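Local coordinates for cAMP-dependent protein kinase regulatory subunit (Saccharomyces cerevisiae, PDB 6XQK) that probably restrains the catalytic subunit of protein kinase A until cAMP binds, its D/D domain bringing copies of the regulatory subunit together, at residues A[13-21]-A[29-40]. Residues are numbered along the deposited sequence; the frame is centred on the assembly and turned at random.
Sequences ELQLFQNEI and FLQFSANYFNKR
Phe-17 enters a hole made by Phe-29, Ser-33, Tyr-36 and Phe-37, a knobs-into-holes example worth following atom by atom. Its CB lies near Phe-37 CZ and Tyr-36 CE2. With CG anti to the backbone N (chi1 171°), the ring leans over Phe-37, whose CE2 sits beneath its centre. CD1 reaches Tyr-36 CD2 at 3.6 Å; CE1 and CZ both border Ser-33 OG, CZ at 3.3 Å, and CZ also meets Phe-29 CZ at 4.0 Å. Ile-21 CG1 covers the other face of the Phe-17 ring, while Ile-21 CD1 reaches on to Phe-32 CD1, 3.5 Å away. Ser-33 OG, at the Phe-17 ring edge, donates to Phe-29 O within its own helix. Where 13-21 begins and 29-40 ends, Arg-40 grips Glu-13 side-on, NE to OE1 at 3.2 Å (162° at the hydrogen) and NH2 to OE2 at 2.8 Å, OE2 slightly out of the guanidinium plane; both oxygens use syn lone pairs. Replacing Glu-13 by an alanine is likely to leave Arg-40 NE and NH2 without their carboxylate, though NH1 keeps Gln-43. Phe-17 also meets Phe-17 of the second subunit. Segments 13-21 and 29-40 run at 138°, nearer antiparallel than parallel, consistent with the helical hairpin of an RIIa-type D/D domain, which brings regulatory subunits together.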
loop_
_atom_site.group_PDB
_atom_site.type_symbol
_atom_site.label_atom_id
_atom_site.label_comp_id
_atom_site.label_asym_id
_atom_site.label_seq_id
_atom_site.Cartn_x
_atom_site.Cartn_y
_atom_site.Cartn_z
ATOM N N GLU A 13 -9.555 -5.793 14.722
ATOM C CA GLU A 13 -8.663 -5.755 13.564
ATOM C C GLU A 13 -7.218 -6.133 13.922
ATOM O O GLU A 13 -6.515 -6.752 13.116
ATOM C CB GLU A 13 -8.685 -4.375 12.898
ATOM C CG GLU A 13 -9.992 -4.039 12.235
ATOM C CD GLU A 13 -10.232 -4.673 10.875
ATOM O OE1 GLU A 13 -9.411 -5.491 10.394
ATOM O OE2 GLU A 13 -11.276 -4.327 10.280
ATOM N N LEU A 14 -6.785 -5.768 15.124
ATOM C CA LEU A 14 -5.453 -6.115 15.597
ATOM C C LEU A 14 -5.373 -7.610 15.890
ATOM O O LEU A 14 -4.379 -8.237 15.555
ATOM C CB LEU A 14 -5.092 -5.290 16.834
ATOM C CG LEU A 14 -3.696 -5.485 17.363
ATOM C CD1 LEU A 14 -2.656 -5.081 16.344
ATOM C CD2 LEU A 14 -3.493 -4.701 18.639
ATOM N N GLN A 15 -6.436 -8.201 16.458
ATOM C CA GLN A 15 -6.480 -9.635 16.752
ATOM C C GLN A 15 -6.488 -10.457 15.452
ATOM O O GLN A 15 -5.841 -11.494 15.371
ATOM C CB GLN A 15 -7.680 -9.973 17.648
ATOM C CG GLN A 15 -7.579 -11.313 18.377
ATOM C CD GLN A 15 -6.327 -11.495 19.249
ATOM O OE1 GLN A 15 -6.124 -10.798 20.260
ATOM N NE2 GLN A 15 -5.463 -12.457 18.898
ATOM N N LEU A 16 -7.189 -9.980 14.426
ATOM C CA LEU A 16 -7.226 -10.651 13.127
ATOM C C LEU A 16 -5.830 -10.632 12.474
ATOM O O LEU A 16 -5.395 -11.622 11.862
ATOM C CB LEU A 16 -8.221 -9.937 12.206
ATOM C CG LEU A 16 -9.699 -10.290 12.302
ATOM C CD1 LEU A 16 -10.456 -9.631 11.166
ATOM C CD2 LEU A 16 -9.920 -11.791 12.246
ATOM N N PHE A 17 -5.140 -9.491 12.588
ATOM C CA PHE A 17 -3.793 -9.322 12.047
ATOM C C PHE A 17 -2.797 -10.209 12.787
ATOM O O PHE A 17 -2.069 -10.955 12.149
ATOM C CB PHE A 17 -3.375 -7.858 12.100
ATOM C CG PHE A 17 -1.930 -7.618 11.760
ATOM C CD1 PHE A 17 -1.438 -7.920 10.505
ATOM C CD2 PHE A 17 -1.077 -7.022 12.676
ATOM C CE1 PHE A 17 -0.113 -7.660 10.177
ATOM C CE2 PHE A 17 0.242 -6.765 12.351
ATOM C CZ PHE A 17 0.720 -7.098 11.105
ATOM N N GLN A 18 -2.808 -10.192 14.124
ATOM C CA GLN A 18 -1.921 -11.026 14.928
ATOM C C GLN A 18 -2.135 -12.516 14.633
ATOM O O GLN A 18 -1.166 -13.277 14.629
ATOM C CB GLN A 18 -2.129 -10.750 16.419
ATOM C CG GLN A 18 -1.517 -9.451 16.873
ATOM C CD GLN A 18 -1.890 -9.109 18.302
ATOM O OE1 GLN A 18 -1.991 -7.939 18.664
ATOM N NE2 GLN A 18 -2.090 -10.105 19.167
ATOM N N ASN A 19 -3.391 -12.919 14.366
ATOM C CA ASN A 19 -3.724 -14.295 14.028
ATOM C C ASN A 19 -3.116 -14.676 12.676
ATOM O O ASN A 19 -2.621 -15.792 12.515
ATOM C CB ASN A 19 -5.233 -14.482 13.999
ATOM C CG ASN A 19 -5.873 -14.528 15.361
ATOM O OD1 ASN A 19 -5.185 -14.508 16.402
ATOM N ND2 ASN A 19 -7.213 -14.578 15.378
ATOM N N GLU A 20 -3.148 -13.747 11.710
ATOM C CA GLU A 20 -2.580 -13.947 10.382
ATOM C C GLU A 20 -1.057 -14.082 10.420
ATOM O O GLU A 20 -0.496 -14.925 9.727
ATOM C CB GLU A 20 -2.986 -12.787 9.452
ATOM C CG GLU A 20 -4.361 -12.968 8.849
ATOM C CD GLU A 20 -4.464 -14.217 8.000
ATOM O OE1 GLU A 20 -3.570 -14.431 7.148
ATOM O OE2 GLU A 20 -5.416 -15.000 8.217
ATOM N N ILE A 21 -0.399 -13.260 11.242
ATOM C CA ILE A 21 1.051 -13.290 11.426
ATOM C C ILE A 21 1.460 -14.617 12.040
ATOM O O ILE A 21 2.432 -15.218 11.592
ATOM C CB ILE A 21 1.513 -12.117 12.335
ATOM C CG1 ILE A 21 1.277 -10.762 11.675
ATOM C CG2 ILE A 21 2.969 -12.277 12.792
ATOM C CD1 ILE A 21 1.972 -10.601 10.385
ATOM N N PHE A 29 8.115 -9.906 7.172
ATOM C CA PHE A 29 7.052 -9.357 8.014
ATOM C C PHE A 29 6.459 -8.071 7.451
ATOM O O PHE A 29 5.247 -7.983 7.363
ATOM C CB PHE A 29 7.558 -9.151 9.470
ATOM C CG PHE A 29 6.499 -8.656 10.433
ATOM C CD1 PHE A 29 6.243 -7.302 10.573
ATOM C CD2 PHE A 29 5.749 -9.545 11.179
ATOM C CE1 PHE A 29 5.241 -6.847 11.421
ATOM C CE2 PHE A 29 4.762 -9.084 12.045
ATOM C CZ PHE A 29 4.511 -7.737 12.159
ATOM N N LEU A 30 7.290 -7.080 7.087
ATOM C CA LEU A 30 6.793 -5.810 6.569
ATOM C C LEU A 30 6.010 -5.952 5.277
ATOM O O LEU A 30 4.968 -5.318 5.145
ATOM C CB LEU A 30 7.891 -4.763 6.405
ATOM C CG LEU A 30 8.526 -4.202 7.670
ATOM C CD1 LEU A 30 9.614 -3.195 7.307
ATOM C CD2 LEU A 30 7.471 -3.585 8.594
ATOM N N GLN A 31 6.488 -6.766 4.332
ATOM C CA GLN A 31 5.778 -6.966 3.060
ATOM C C GLN A 31 4.455 -7.692 3.259
ATOM O O GLN A 31 3.450 -7.307 2.678
ATOM C CB GLN A 31 6.642 -7.717 2.043
ATOM C CG GLN A 31 6.072 -7.729 0.637
ATOM C CD GLN A 31 5.994 -6.350 0.063
ATOM O OE1 GLN A 31 7.012 -5.719 -0.247
ATOM N NE2 GLN A 31 4.777 -5.834 -0.085
ATOM N N PHE A 32 4.436 -8.705 4.111
ATOM C CA PHE A 32 3.216 -9.438 4.421
ATOM C C PHE A 32 2.192 -8.511 5.085
ATOM O O PHE A 32 1.001 -8.564 4.745
ATOM C CB PHE A 32 3.525 -10.608 5.373
ATOM C CG PHE A 32 2.315 -11.414 5.794
ATOM C CD1 PHE A 32 1.574 -11.054 6.902
ATOM C CD2 PHE A 32 1.939 -12.543 5.094
ATOM C CE1 PHE A 32 0.456 -11.782 7.277
ATOM C CE2 PHE A 32 0.826 -13.276 5.478
ATOM C CZ PHE A 32 0.098 -12.899 6.576
ATOM N N SER A 33 2.653 -7.698 6.055
ATOM C CA SER A 33 1.786 -6.798 6.797
ATOM C C SER A 33 1.226 -5.684 5.921
ATOM O O SER A 33 0.047 -5.395 6.016
ATOM C CB SER A 33 2.519 -6.214 7.995
ATOM O OG SER A 33 3.025 -7.268 8.791
ATOM N N ALA A 34 2.038 -5.097 5.042
ATOM C CA ALA A 34 1.562 -4.074 4.116
ATOM C C ALA A 34 0.526 -4.701 3.160
ATOM O O ALA A 34 -0.548 -4.137 2.988
ATOM C CB ALA A 34 2.721 -3.481 3.322
ATOM N N ASN A 35 0.819 -5.899 2.614
ATOM C CA ASN A 35 -0.124 -6.575 1.734
ATOM C C ASN A 35 -1.448 -6.880 2.434
ATOM O O ASN A 35 -2.513 -6.723 1.828
ATOM C CB ASN A 35 0.479 -7.852 1.167
ATOM C CG ASN A 35 1.584 -7.633 0.162
ATOM O OD1 ASN A 35 1.931 -6.504 -0.205
ATOM N ND2 ASN A 35 2.180 -8.709 -0.291
ATOM N N TYR A 36 -1.376 -7.298 3.710
ATOM C CA TYR A 36 -2.558 -7.612 4.507
ATOM C C TYR A 36 -3.486 -6.370 4.706
ATOM O O TYR A 36 -4.707 -6.440 4.473
ATOM C CB TYR A 36 -2.137 -8.213 5.871
ATOM C CG TYR A 36 -3.315 -8.448 6.803
ATOM C CD1 TYR A 36 -4.074 -9.611 6.722
ATOM C CD2 TYR A 36 -3.716 -7.476 7.712
ATOM C CE1 TYR A 36 -5.213 -9.790 7.500
ATOM C CE2 TYR A 36 -4.831 -7.661 8.526
ATOM C CZ TYR A 36 -5.575 -8.824 8.422
ATOM O OH TYR A 36 -6.684 -8.993 9.214
ATOM N N PHE A 37 -2.905 -5.253 5.151
ATOM C CA PHE A 37 -3.659 -4.033 5.417
ATOM C C PHE A 37 -4.173 -3.362 4.160
ATOM O O PHE A 37 -5.303 -2.848 4.153
ATOM C CB PHE A 37 -2.858 -3.084 6.301
ATOM C CG PHE A 37 -2.896 -3.573 7.732
ATOM C CD1 PHE A 37 -4.101 -3.661 8.425
ATOM C CD2 PHE A 37 -1.752 -4.002 8.362
ATOM C CE1 PHE A 37 -4.141 -4.123 9.733
ATOM C CE2 PHE A 37 -1.799 -4.471 9.674
ATOM C CZ PHE A 37 -2.995 -4.540 10.342
ATOM N N ASN A 38 -3.400 -3.439 3.072
ATOM C CA ASN A 38 -3.838 -2.927 1.789
ATOM C C ASN A 38 -5.014 -3.765 1.265
ATOM O O ASN A 38 -5.904 -3.204 0.613
ATOM C CB ASN A 38 -2.703 -2.925 0.796
ATOM C CG ASN A 38 -1.690 -1.829 1.034
ATOM O OD1 ASN A 38 -2.011 -0.720 1.464
ATOM N ND2 ASN A 38 -0.436 -2.105 0.755
ATOM N N LYS A 39 -5.043 -5.091 1.561
ATOM C CA LYS A 39 -6.144 -5.963 1.161
ATOM C C LYS A 39 -7.368 -5.721 2.050
ATOM O O LYS A 39 -8.479 -5.741 1.533
ATOM C CB LYS A 39 -5.748 -7.433 1.195
ATOM C CG LYS A 39 -6.802 -8.327 0.555
ATOM C CD LYS A 39 -6.418 -9.810 0.622
ATOM C CE LYS A 39 -7.501 -10.667 0.042
ATOM N NZ LYS A 39 -7.804 -10.202 -1.320
ATOM N N ARG A 40 -7.190 -5.454 3.358
ATOM C CA ARG A 40 -8.329 -5.146 4.233
ATOM C C ARG A 40 -9.027 -3.858 3.772
ATOM O O ARG A 40 -10.254 -3.764 3.807
ATOM C CB ARG A 40 -7.873 -5.007 5.698
ATOM C CG ARG A 40 -7.539 -6.332 6.395
ATOM C CD ARG A 40 -8.762 -7.225 6.592
ATOM N NE ARG A 40 -9.791 -6.602 7.437
ATOM C CZ ARG A 40 -11.009 -6.228 7.016
ATOM N NH1 ARG A 40 -11.378 -6.428 5.755
ATOM N NH2 ARG A 40 -11.863 -5.655 7.855
#